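Putative cytochrome P450 YjiB (Bacillus subtilis subsp. subtilis, PDB 4RM4) probably acts as a haem-dependent monooxygenase, using molecular oxygen and supplied electrons to oxidise organic substrates. Local coordinates at residues H89-S94 and G226-P231; K159-L164 and E188-A193; N83-K88 and I292-T297. All blocks are in the same frame, centred on the assembly; numbering follows the deposited sequence.

Interaction 1: residues H89-S94 and G226-P231. With HEM (protoporphyrin IX containing Fe), chain B.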
loop_
_atom_site.group_PDB
_atom_site.type_symbol
_atom_site.label_atom_id
_atom_site.label_comp_id
_atom_site.label_asym_id
_atom_site.label_seq_id
_atom_site.Cartn_x
_atom_site.Cartn_y
_atom_site.Cartn_z
ATOM N N HIS A 89 -12.777 11.394 11.951
ATOM C CA HIS A 89 -12.234 10.126 11.471
ATOM C C HIS A 89 -12.992 8.938 12.042
ATOM O O HIS A 89 -13.279 7.973 11.338
ATOM C CB HIS A 89 -10.753 9.992 11.817
ATOM C CG HIS A 89 -10.198 8.629 11.541
ATOM N ND1 HIS A 89 -10.197 7.617 12.480
ATOM C CD2 HIS A 89 -9.628 8.107 10.427
ATOM C CE1 HIS A 89 -9.654 6.531 11.957
ATOM N NE2 HIS A 89 -9.311 6.796 10.706
ATOM N N THR A 90 -13.304 9.026 13.326
ATOM C CA THR A 90 -13.987 7.974 14.045
ATOM C C THR A 90 -15.287 7.622 13.351
ATOM O O THR A 90 -15.564 6.454 13.076
ATOM C CB THR A 90 -14.309 8.431 15.474
ATOM O OG1 THR A 90 -13.131 8.989 16.070
ATOM C CG2 THR A 90 -14.817 7.259 16.313
ATOM N N LYS A 91 -16.076 8.647 13.050
ATOM C CA LYS A 91 -17.391 8.456 12.449
ATOM C C LYS A 91 -17.329 7.757 11.092
ATOM O O LYS A 91 -18.058 6.793 10.847
ATOM C CB LYS A 91 -18.111 9.798 12.307
ATOM C CG LYS A 91 -19.499 9.680 11.724
ATOM C CD LYS A 91 -20.181 11.042 11.636
ATOM C CE LYS A 91 -19.391 11.997 10.751
ATOM N NZ LYS A 91 -19.502 11.662 9.300
ATOM N N ILE A 92 -16.461 8.242 10.209
ATOM C CA ILE A 92 -16.355 7.651 8.888
ATOM C C ILE A 92 -15.712 6.256 8.943
ATOM O O ILE A 92 -16.233 5.317 8.341
ATOM C CB ILE A 92 -15.640 8.591 7.891
ATOM C CG1 ILE A 92 -16.430 9.904 7.777
ATOM C CG2 ILE A 92 -15.524 7.934 6.530
ATOM C CD1 ILE A 92 -15.708 11.013 7.046
ATOM N N ARG A 93 -14.614 6.111 9.680
ATOM C CA ARG A 93 -13.940 4.809 9.765
ATOM C C ARG A 93 -14.919 3.726 10.205
ATOM O O ARG A 93 -14.955 2.653 9.631
ATOM C CB ARG A 93 -12.732 4.856 10.717
ATOM C CG ARG A 93 -11.964 3.529 10.881
ATOM C CD ARG A 93 -11.372 3.012 9.553
ATOM N NE ARG A 93 -10.841 1.657 9.682
ATOM C CZ ARG A 93 -9.545 1.347 9.661
ATOM N NH1 ARG A 93 -8.634 2.292 9.464
ATOM N NH2 ARG A 93 -9.157 0.084 9.799
ATOM N N SER A 94 -15.736 4.005 11.214
ATOM C CA SER A 94 -16.626 2.957 11.711
ATOM C C SER A 94 -17.650 2.519 10.662
ATOM O O SER A 94 -18.040 1.355 10.612
ATOM C CB SER A 94 -17.322 3.392 12.998
ATOM O OG SER A 94 -18.437 4.201 12.693
ATOM N N GLY A 226 -22.652 11.547 -0.178
ATOM C CA GLY A 226 -21.814 11.419 -1.355
ATOM C C GLY A 226 -20.536 12.213 -1.206
ATOM O O GLY A 226 -19.495 11.823 -1.728
ATOM N N GLU A 227 -20.620 13.328 -0.485
ATOM C CA GLU A 227 -19.459 14.178 -0.237
ATOM C C GLU A 227 -18.395 13.477 0.607
ATOM O O GLU A 227 -17.238 13.880 0.612
ATOM C CB GLU A 227 -19.873 15.497 0.420
ATOM C CG GLU A 227 -20.597 16.461 -0.530
ATOM C CD GLU A 227 -20.751 17.859 0.054
ATOM O OE1 GLU A 227 -20.447 18.044 1.251
ATOM O OE2 GLU A 227 -21.164 18.777 -0.687
ATOM N N GLU A 228 -18.795 12.430 1.316
ATOM C CA GLU A 228 -17.850 11.614 2.072
ATOM C C GLU A 228 -17.536 10.322 1.317
ATOM O O GLU A 228 -16.403 9.842 1.328
ATOM C CB GLU A 228 -18.398 11.309 3.469
ATOM C CG GLU A 228 -18.591 12.540 4.340
ATOM C CD GLU A 228 -19.572 12.300 5.479
ATOM O OE1 GLU A 228 -20.715 11.859 5.209
ATOM O OE2 GLU A 228 -19.207 12.554 6.644
ATOM N N LEU A 229 -18.535 9.779 0.628
ATOM C CA LEU A 229 -18.352 8.504 -0.054
ATOM C C LEU A 229 -17.438 8.630 -1.253
ATOM O O LEU A 229 -16.570 7.781 -1.466
ATOM C CB LEU A 229 -19.691 7.864 -0.452
ATOM C CG LEU A 229 -19.630 6.454 -1.062
ATOM C CD1 LEU A 229 -18.863 5.452 -0.162
ATOM C CD2 LEU A 229 -21.029 5.920 -1.369
ATOM N N ILE A 230 -17.615 9.693 -2.037
ATOM C CA ILE A 230 -16.790 9.876 -3.224
ATOM C C ILE A 230 -15.297 10.012 -2.919
ATOM O O ILE A 230 -14.485 9.298 -3.516
ATOM C CB ILE A 230 -17.295 11.035 -4.104
ATOM C CG1 ILE A 230 -18.625 10.633 -4.746
ATOM C CG2 ILE A 230 -16.267 11.348 -5.179
ATOM C CD1 ILE A 230 -19.362 11.777 -5.413
ATOM N N PRO A 231 -14.922 10.921 -1.998
ATOM C CA PRO A 231 -13.504 11.002 -1.622
ATOM C C PRO A 231 -12.975 9.670 -1.061
ATOM O O PRO A 231 -11.799 9.349 -1.253
ATOM C CB PRO A 231 -13.491 12.067 -0.518
ATOM C CG PRO A 231 -14.686 12.906 -0.776
ATOM C CD PRO A 231 -15.723 11.991 -1.364
HETATM C CHA HEM B . -3.979 3.296 5.543
HETATM C CHB HEM B . -0.243 0.674 3.941
HETATM C CHC HEM B . -3.147 -1.496 0.680
HETATM C CHD HEM B . -6.759 1.480 1.935
HETATM C C1A HEM B . -2.718 2.749 5.428
HETATM C C2A HEM B . -1.587 2.997 6.300
HETATM C C3A HEM B . -0.555 2.273 5.859
HETATM C C4A HEM B . -0.996 1.529 4.702
HETATM C CMA HEM B . 0.873 2.224 6.471
HETATM C CAA HEM B . -1.570 3.926 7.539
HETATM C CBA HEM B . -1.414 5.376 7.120
HETATM C CGA HEM B . -1.102 6.266 8.302
HETATM O O1A HEM B . -0.873 7.477 8.052
HETATM O O2A HEM B . -1.078 5.778 9.461
HETATM C C1B HEM B . -0.730 -0.149 2.956
HETATM C C2B HEM B . 0.012 -1.228 2.330
HETATM C C3B HEM B . -0.786 -1.806 1.421
HETATM C C4B HEM B . -2.068 -1.144 1.452
HETATM C CMB HEM B . 1.472 -1.593 2.674
HETATM C CAB HEM B . -0.513 -3.013 0.494
HETATM C CBB HEM B . 0.469 -3.873 0.769
HETATM C C1C HEM B . -4.379 -0.904 0.761
HETATM C C2C HEM B . -5.563 -1.287 0.016
HETATM C C3C HEM B . -6.551 -0.457 0.375
HETATM C C4C HEM B . -6.032 0.465 1.346
HETATM C CMC HEM B . -5.600 -2.462 -0.984
HETATM C CAC HEM B . -8.022 -0.388 -0.103
HETATM C CBC HEM B . -8.497 -1.029 -1.176
HETATM C C1D HEM B . -6.345 2.257 2.993
HETATM C C2D HEM B . -7.149 3.282 3.596
HETATM C C3D HEM B . -6.291 3.857 4.729
HETATM C C4D HEM B . -5.049 3.110 4.693
HETATM C CMD HEM B . -8.575 3.691 3.180
HETATM C CAD HEM B . -6.690 4.988 5.708
HETATM C CBD HEM B . -7.316 4.337 6.944
HETATM C CGD HEM B . -7.627 5.390 7.982
HETATM O O1D HEM B . -8.418 5.084 8.916
HETATM O O2D HEM B . -7.098 6.523 7.844
HETATM N NA HEM B . -2.310 1.852 4.458
HETATM N NB HEM B . -1.991 -0.130 2.381
HETATM N NC HEM B . -4.695 0.175 1.564
HETATM N ND HEM B . -5.136 2.179 3.661
HETATM FE FE HEM B . -3.572 0.921 3.131
HETATM O O HOH W 1 -2.544 2.586 1.677
#

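Interaction 2: residues K159-L164 and E188-A193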
loop_
_atom_site.group_PDB
_atom_site.type_symbol
_atom_site.label_atom_id
_atom_site.label_comp_id
_atom_site.label_asym_id
_atom_site.label_seq_id
_atom_site.Cartn_x
_atom_site.Cartn_y
_atom_site.Cartn_z
ATOM N N LYS A 159 -9.121 2.434 -15.704
ATOM C CA LYS A 159 -7.690 2.163 -15.699
ATOM C C LYS A 159 -6.891 3.427 -16.015
ATOM O O LYS A 159 -5.889 3.714 -15.374
ATOM C CB LYS A 159 -7.370 1.059 -16.705
ATOM C CG LYS A 159 -5.895 0.718 -16.819
ATOM C CD LYS A 159 -5.370 0.125 -15.514
ATOM C CE LYS A 159 -4.048 -0.595 -15.726
ATOM N NZ LYS A 159 -3.552 -1.264 -14.489
ATOM N N ALA A 160 -7.354 4.191 -17.001
ATOM C CA ALA A 160 -6.678 5.420 -17.401
ATOM C C ALA A 160 -6.569 6.419 -16.255
ATOM O O ALA A 160 -5.529 7.054 -16.072
ATOM C CB ALA A 160 -7.390 6.055 -18.589
ATOM N N TRP A 161 -7.655 6.561 -15.498
ATOM C CA TRP A 161 -7.657 7.371 -14.279
ATOM C C TRP A 161 -6.662 6.845 -13.241
ATOM O O TRP A 161 -5.942 7.625 -12.609
ATOM C CB TRP A 161 -9.057 7.385 -13.668
ATOM C CG TRP A 161 -10.036 8.250 -14.400
ATOM C CD1 TRP A 161 -9.780 9.436 -15.019
ATOM C CD2 TRP A 161 -11.430 7.989 -14.593
ATOM N NE1 TRP A 161 -10.931 9.936 -15.584
ATOM C CE2 TRP A 161 -11.958 9.062 -15.338
ATOM C CE3 TRP A 161 -12.285 6.947 -14.209
ATOM C CZ2 TRP A 161 -13.300 9.127 -15.709
ATOM C CZ3 TRP A 161 -13.616 7.014 -14.576
ATOM C CH2 TRP A 161 -14.110 8.097 -15.319
ATOM N N SER A 162 -6.627 5.527 -13.055
ATOM C CA SER A 162 -5.705 4.941 -12.078
ATOM C C SER A 162 -4.253 5.178 -12.462
ATOM O O SER A 162 -3.389 5.333 -11.593
ATOM C CB SER A 162 -5.971 3.449 -11.872
ATOM O OG SER A 162 -7.055 3.258 -10.986
ATOM N N ASP A 163 -3.982 5.215 -13.765
ATOM C CA ASP A 163 -2.631 5.525 -14.241
ATOM C C ASP A 163 -2.243 6.952 -13.906
ATOM O O ASP A 163 -1.121 7.223 -13.472
ATOM C CB ASP A 163 -2.518 5.327 -15.754
ATOM C CG ASP A 163 -2.574 3.879 -16.150
ATOM O OD1 ASP A 163 -2.358 3.017 -15.267
ATOM O OD2 ASP A 163 -2.832 3.598 -17.339
ATOM N N LEU A 164 -3.177 7.866 -14.130
ATOM C CA LEU A 164 -2.948 9.271 -13.862
ATOM C C LEU A 164 -2.704 9.517 -12.384
ATOM O O LEU A 164 -1.990 10.443 -12.013
ATOM C CB LEU A 164 -4.143 10.102 -14.333
ATOM C CG LEU A 164 -4.199 10.377 -15.834
ATOM C CD1 LEU A 164 -5.590 10.841 -16.255
ATOM C CD2 LEU A 164 -3.137 11.401 -16.201
ATOM N N GLU A 188 -9.167 13.831 -10.579
ATOM C CA GLU A 188 -9.971 13.571 -9.391
ATOM C C GLU A 188 -11.417 14.033 -9.586
ATOM O O GLU A 188 -12.345 13.391 -9.101
ATOM C CB GLU A 188 -9.340 14.248 -8.172
ATOM C CG GLU A 188 -9.690 13.608 -6.834
ATOM C CD GLU A 188 -8.474 13.414 -5.935
ATOM O OE1 GLU A 188 -7.366 13.183 -6.463
ATOM O OE2 GLU A 188 -8.628 13.490 -4.695
ATOM N N GLU A 189 -11.605 15.141 -10.299
ATOM C CA GLU A 189 -12.942 15.666 -10.554
ATOM C C GLU A 189 -13.695 14.745 -11.511
ATOM O O GLU A 189 -14.919 14.600 -11.423
ATOM C CB GLU A 189 -12.873 17.088 -11.125
ATOM C CG GLU A 189 -12.122 18.093 -10.250
ATOM C CD GLU A 189 -12.880 18.471 -8.989
ATOM O OE1 GLU A 189 -13.918 19.163 -9.097
ATOM O OE2 GLU A 189 -12.436 18.082 -7.888
ATOM N N GLU A 190 -12.958 14.120 -12.428
ATOM C CA GLU A 190 -13.557 13.137 -13.324
ATOM C C GLU A 190 -13.899 11.855 -12.567
ATOM O O GLU A 190 -14.915 11.215 -12.852
ATOM C CB GLU A 190 -12.644 12.835 -14.516
ATOM C CG GLU A 190 -12.579 13.960 -15.548
ATOM C CD GLU A 190 -11.586 13.688 -16.674
ATOM O OE1 GLU A 190 -10.927 12.624 -16.668
ATOM O OE2 GLU A 190 -11.471 14.546 -17.576
ATOM N N LEU A 191 -13.050 11.476 -11.611
ATOM C CA LEU A 191 -13.346 10.313 -10.771
ATOM C C LEU A 191 -14.585 10.550 -9.924
ATOM O O LEU A 191 -15.438 9.681 -9.818
ATOM C CB LEU A 191 -12.167 9.950 -9.858
ATOM C CG LEU A 191 -11.111 9.012 -10.436
ATOM C CD1 LEU A 191 -11.706 7.658 -10.788
ATOM C CD2 LEU A 191 -10.478 9.653 -11.644
ATOM N N ALA A 192 -14.661 11.731 -9.316
ATOM C CA ALA A 192 -15.804 12.123 -8.503
ATOM C C ALA A 192 -17.134 11.968 -9.245
ATOM O O ALA A 192 -18.055 11.327 -8.738
ATOM C CB ALA A 192 -15.633 13.555 -8.009
ATOM N N ALA A 193 -17.228 12.552 -10.438
ATOM C CA ALA A 193 -18.441 12.457 -11.253
ATOM C C ALA A 193 -18.754 11.017 -11.646
ATOM O O ALA A 193 -19.910 10.603 -11.673
ATOM C CB ALA A 193 -18.325 13.340 -12.500
#

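Interaction 3: residues N83-K88 and I292-T297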
loop_
_atom_site.group_PDB
_atom_site.type_symbol
_atom_site.label_atom_id
_atom_site.label_comp_id
_atom_site.label_asym_id
_atom_site.label_seq_id
_atom_site.Cartn_x
_atom_site.Cartn_y
_atom_site.Cartn_z
ATOM N N ASN A 83 -6.378 11.472 6.244
ATOM C CA ASN A 83 -5.906 12.786 6.699
ATOM C C ASN A 83 -6.912 13.483 7.615
ATOM O O ASN A 83 -7.015 14.710 7.635
ATOM C CB ASN A 83 -5.529 13.675 5.509
ATOM C CG ASN A 83 -4.319 13.143 4.741
ATOM O OD1 ASN A 83 -3.280 12.826 5.326
ATOM N ND2 ASN A 83 -4.462 13.019 3.431
ATOM N N MET A 84 -7.668 12.687 8.351
ATOM C CA MET A 84 -8.638 13.214 9.299
ATOM C C MET A 84 -8.219 12.805 10.698
ATOM O O MET A 84 -7.614 11.758 10.880
ATOM C CB MET A 84 -10.013 12.615 9.041
ATOM C CG MET A 84 -10.742 13.149 7.846
ATOM S SD MET A 84 -12.344 12.331 7.759
ATOM C CE MET A 84 -13.029 13.204 6.356
ATOM N N ASP A 85 -8.570 13.625 11.687
ATOM C CA ASP A 85 -8.363 13.271 13.072
ATOM C C ASP A 85 -9.719 12.913 13.652
ATOM O O ASP A 85 -10.741 13.140 13.018
ATOM C CB ASP A 85 -7.777 14.462 13.849
ATOM C CG ASP A 85 -6.310 14.709 13.543
ATOM O OD1 ASP A 85 -5.846 15.853 13.739
ATOM O OD2 ASP A 85 -5.617 13.769 13.117
ATOM N N PRO A 86 -9.739 12.316 14.838
ATOM C CA PRO A 86 -11.017 12.239 15.549
ATOM C C PRO A 86 -11.479 13.664 15.827
ATOM O O PRO A 86 -10.632 14.552 15.921
ATOM C CB PRO A 86 -10.640 11.549 16.861
ATOM C CG PRO A 86 -9.371 10.790 16.540
ATOM C CD PRO A 86 -8.648 11.636 15.560
ATOM N N PRO A 87 -12.794 13.880 15.972
ATOM C CA PRO A 87 -13.815 12.829 15.895
ATOM C C PRO A 87 -14.299 12.525 14.468
ATOM O O PRO A 87 -14.963 11.511 14.277
ATOM C CB PRO A 87 -14.961 13.413 16.728
ATOM C CG PRO A 87 -14.840 14.885 16.522
ATOM C CD PRO A 87 -13.354 15.166 16.428
ATOM N N LYS A 88 -13.981 13.372 13.495
ATOM C CA LYS A 88 -14.440 13.150 12.122
ATOM C C LYS A 88 -14.010 11.771 11.632
ATOM O O LYS A 88 -14.779 11.060 10.990
ATOM C CB LYS A 88 -13.886 14.220 11.176
ATOM C CG LYS A 88 -14.717 15.484 11.088
ATOM C CD LYS A 88 -15.927 15.282 10.195
ATOM C CE LYS A 88 -15.515 14.962 8.764
ATOM N NZ LYS A 88 -16.695 14.903 7.848
ATOM N N ILE A 292 1.904 15.463 12.358
ATOM C CA ILE A 292 2.201 16.784 12.894
ATOM C C ILE A 292 2.037 16.715 14.400
ATOM O O ILE A 292 1.042 16.191 14.886
ATOM C CB ILE A 292 1.250 17.860 12.322
ATOM C CG1 ILE A 292 1.360 17.905 10.807
ATOM C CG2 ILE A 292 1.574 19.237 12.899
ATOM C CD1 ILE A 292 2.694 18.352 10.321
ATOM N N ALA A 293 3.020 17.237 15.128
ATOM C CA ALA A 293 2.945 17.315 16.583
ATOM C C ALA A 293 1.843 18.289 16.993
ATOM O O ALA A 293 1.829 19.417 16.528
ATOM C CB ALA A 293 4.275 17.780 17.136
ATOM N N LYS A 294 0.931 17.845 17.858
ATOM C CA LYS A 294 -0.157 18.693 18.335
ATOM C C LYS A 294 0.292 19.497 19.543
ATOM O O LYS A 294 -0.304 20.523 19.863
ATOM C CB LYS A 294 -1.353 17.841 18.757
ATOM C CG LYS A 294 -2.032 17.075 17.639
ATOM C CD LYS A 294 -3.189 16.256 18.214
ATOM C CE LYS A 294 -4.193 15.858 17.152
ATOM N NZ LYS A 294 -3.724 14.678 16.367
ATOM N N ARG A 295 1.320 18.997 20.225
ATOM C CA ARG A 295 1.884 19.655 21.401
ATOM C C ARG A 295 3.388 19.457 21.403
ATOM O O ARG A 295 3.890 18.515 20.793
ATOM C CB ARG A 295 1.331 19.028 22.689
ATOM C CG ARG A 295 -0.179 19.110 22.885
ATOM C CD ARG A 295 -0.638 20.507 23.299
ATOM N NE ARG A 295 0.079 20.998 24.475
ATOM C CZ ARG A 295 -0.358 20.893 25.727
ATOM N NH1 ARG A 295 -1.527 20.318 25.988
ATOM N NH2 ARG A 295 0.374 21.369 26.724
ATOM N N ASP A 296 4.103 20.325 22.107
ATOM C CA ASP A 296 5.506 20.068 22.392
ATOM C C ASP A 296 5.586 18.733 23.110
ATOM O O ASP A 296 4.849 18.499 24.058
ATOM C CB ASP A 296 6.093 21.146 23.306
ATOM C CG ASP A 296 6.136 22.515 22.659
ATOM O OD1 ASP A 296 5.884 22.631 21.440
ATOM O OD2 ASP A 296 6.437 23.485 23.385
ATOM N N THR A 297 6.479 17.858 22.659
ATOM C CA THR A 297 6.670 16.576 23.319
ATOM C C THR A 297 8.002 15.963 22.896
ATOM O O THR A 297 8.626 16.422 21.944
ATOM C CB THR A 297 5.521 15.599 23.014
ATOM O OG1 THR A 297 5.612 14.469 23.891
ATOM C CG2 THR A 297 5.577 15.132 21.569
#

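Interaction 1: residues H89-S94 and G226-P231
The contact joins helix 88-96, the C helix of the cytochrome P450 fold, to the opening turn of the long helix 226-257, the I-helix, with Lys91 and Ile92 facing Glu228. The C helix also supplies a haem-propionate anchor from its other flank. Between the helices the tie is a salt bridge, Lys91 NZ lying 2.8 Å from Glu228 OE2. Lys91 leaves the backbone extended and bends at its last two torsions (chi3 60°, chi4 73°), which bring the ammonium across the outstretched glutamate at about a right angle; as a hydrogen bond the pair is weak. Ile92 packs against the same carboxylate, its CD1 3.8 Å from Glu228 OE2, so one side of this oxygen meets a charge and another a methyl group. Ser225 holds the other carboxylate oxygen, OE1, by a hydrogen bond.

On the haem side, His89 and Arg93 sit one helical turn apart and converge on one propionate oxygen. Arg93 CB lies over a face of the imidazole, and Phe348 O takes a further bond from the guanidinium NH1. Arg93 NH1 reaches haem O1D at 2.9 Å, the oxygen lying at the edge of the guanidinium, in its plane. The histidine bond is straighter: His89 NE2 meets haem O1D at 2.6 Å, with an N-H...O angle of 171°.

Interaction 2: residues K159-L164 and E188-A193
Trp161 turns its CG anti to its carbonyl carbon (chi1 -75°), and Glu190 does the same with its chain running on extended, so that the indole N-H and the carboxylate come together between helices 155-165 and 177-204. These correspond to the F and G helices of the P450 fold. Trp161 NE1 donates to Glu190 OE1 at 2.9 Å, with an N-H...O angle of 165°. The oxygen lies at the edge of the indole, close to its plane, and accepts through its anti lone pair, while the carboxylate itself is turned 59° from the ring. This bond satisfies the polar atom of a buried tryptophan and helps to fix the rotation of the ring.

Glu190 adds its CB, 3.5 Å from Trp161 NE1, and Leu191 comes over one indole face. Its CD1 rests 3.5 Å from Trp161 CE3; CD2 lies over the five-membered ring, but is modelled too close for its exact place to be trusted. Phe194, one turn further along the G helix, meets the indole edge-to-face. Helix 226-257, the I-helix, packs against both helices, receiving Ser162 of the F helix on Leu237 and Asn241 and Ala192 of the G helix on Ile230.

Interaction 3: residues N83-K88 and I292-T297
Asp85 and Lys294 meet at the surface of the P450 fold, where the loop leading into the C helix faces the end of strand 289-293 in the mixed beta sheet. The two side chains, which bury nearly all of the surface here, approach from opposite directions. Lys294 runs almost fully extended until it bends at its last torsion (chi4 80°), setting the ammonium against the carboxylate. The resulting salt bridge is long, Lys294 NZ to Asp85 OD1 being 3.6 Å, and the position of NZ is somewhat uncertain. No hydrogen bond forms between them.

Each group has a stronger polar partner on or near the neighbouring edge strand, 66-67. Asp85 OD1 is hydrogen-bonded to Ser67 OG and OD2 to Ser68 N, while Lys294 NZ bonds to Lys63 O. The aspartate thus pins the loop to that strand, the lysine probably adding mainly electrostatic attraction. With an alanine in place of Asp85, Ser67 OG and Ser68 N would probably lose their carboxylate partner and Lys294 its nearby counter-charge, leaving the loop less firmly tied to the sheet. As modelled, the ammonium stands above the carboxylate plane, with Lys294 NZ 3.8 Å from Asp85 CG.

Overall arrangement
Along the chain the three contacts are nested, interaction 2 within the loop closed by interaction 1 and both within that closed by interaction 3. Interaction 1 touches each of the others. Ile230 CG2 packs on Ala192 CA at 3.4 Å, joining it to the F-G helix pair, and Ile92 CD1 meets Met84 CE at 3.5 Å, joining it to the loop of interaction 3. Interactions 2 and 3 stay apart, their nearest atoms about 9 Å from each other. Only interaction 1 holds the haem directly; the side chain of Asp85 is about 9 Å from the cofactor and that of Leu191 about 13 Å. His347 and Arg291 also hydrogen-bond the haem.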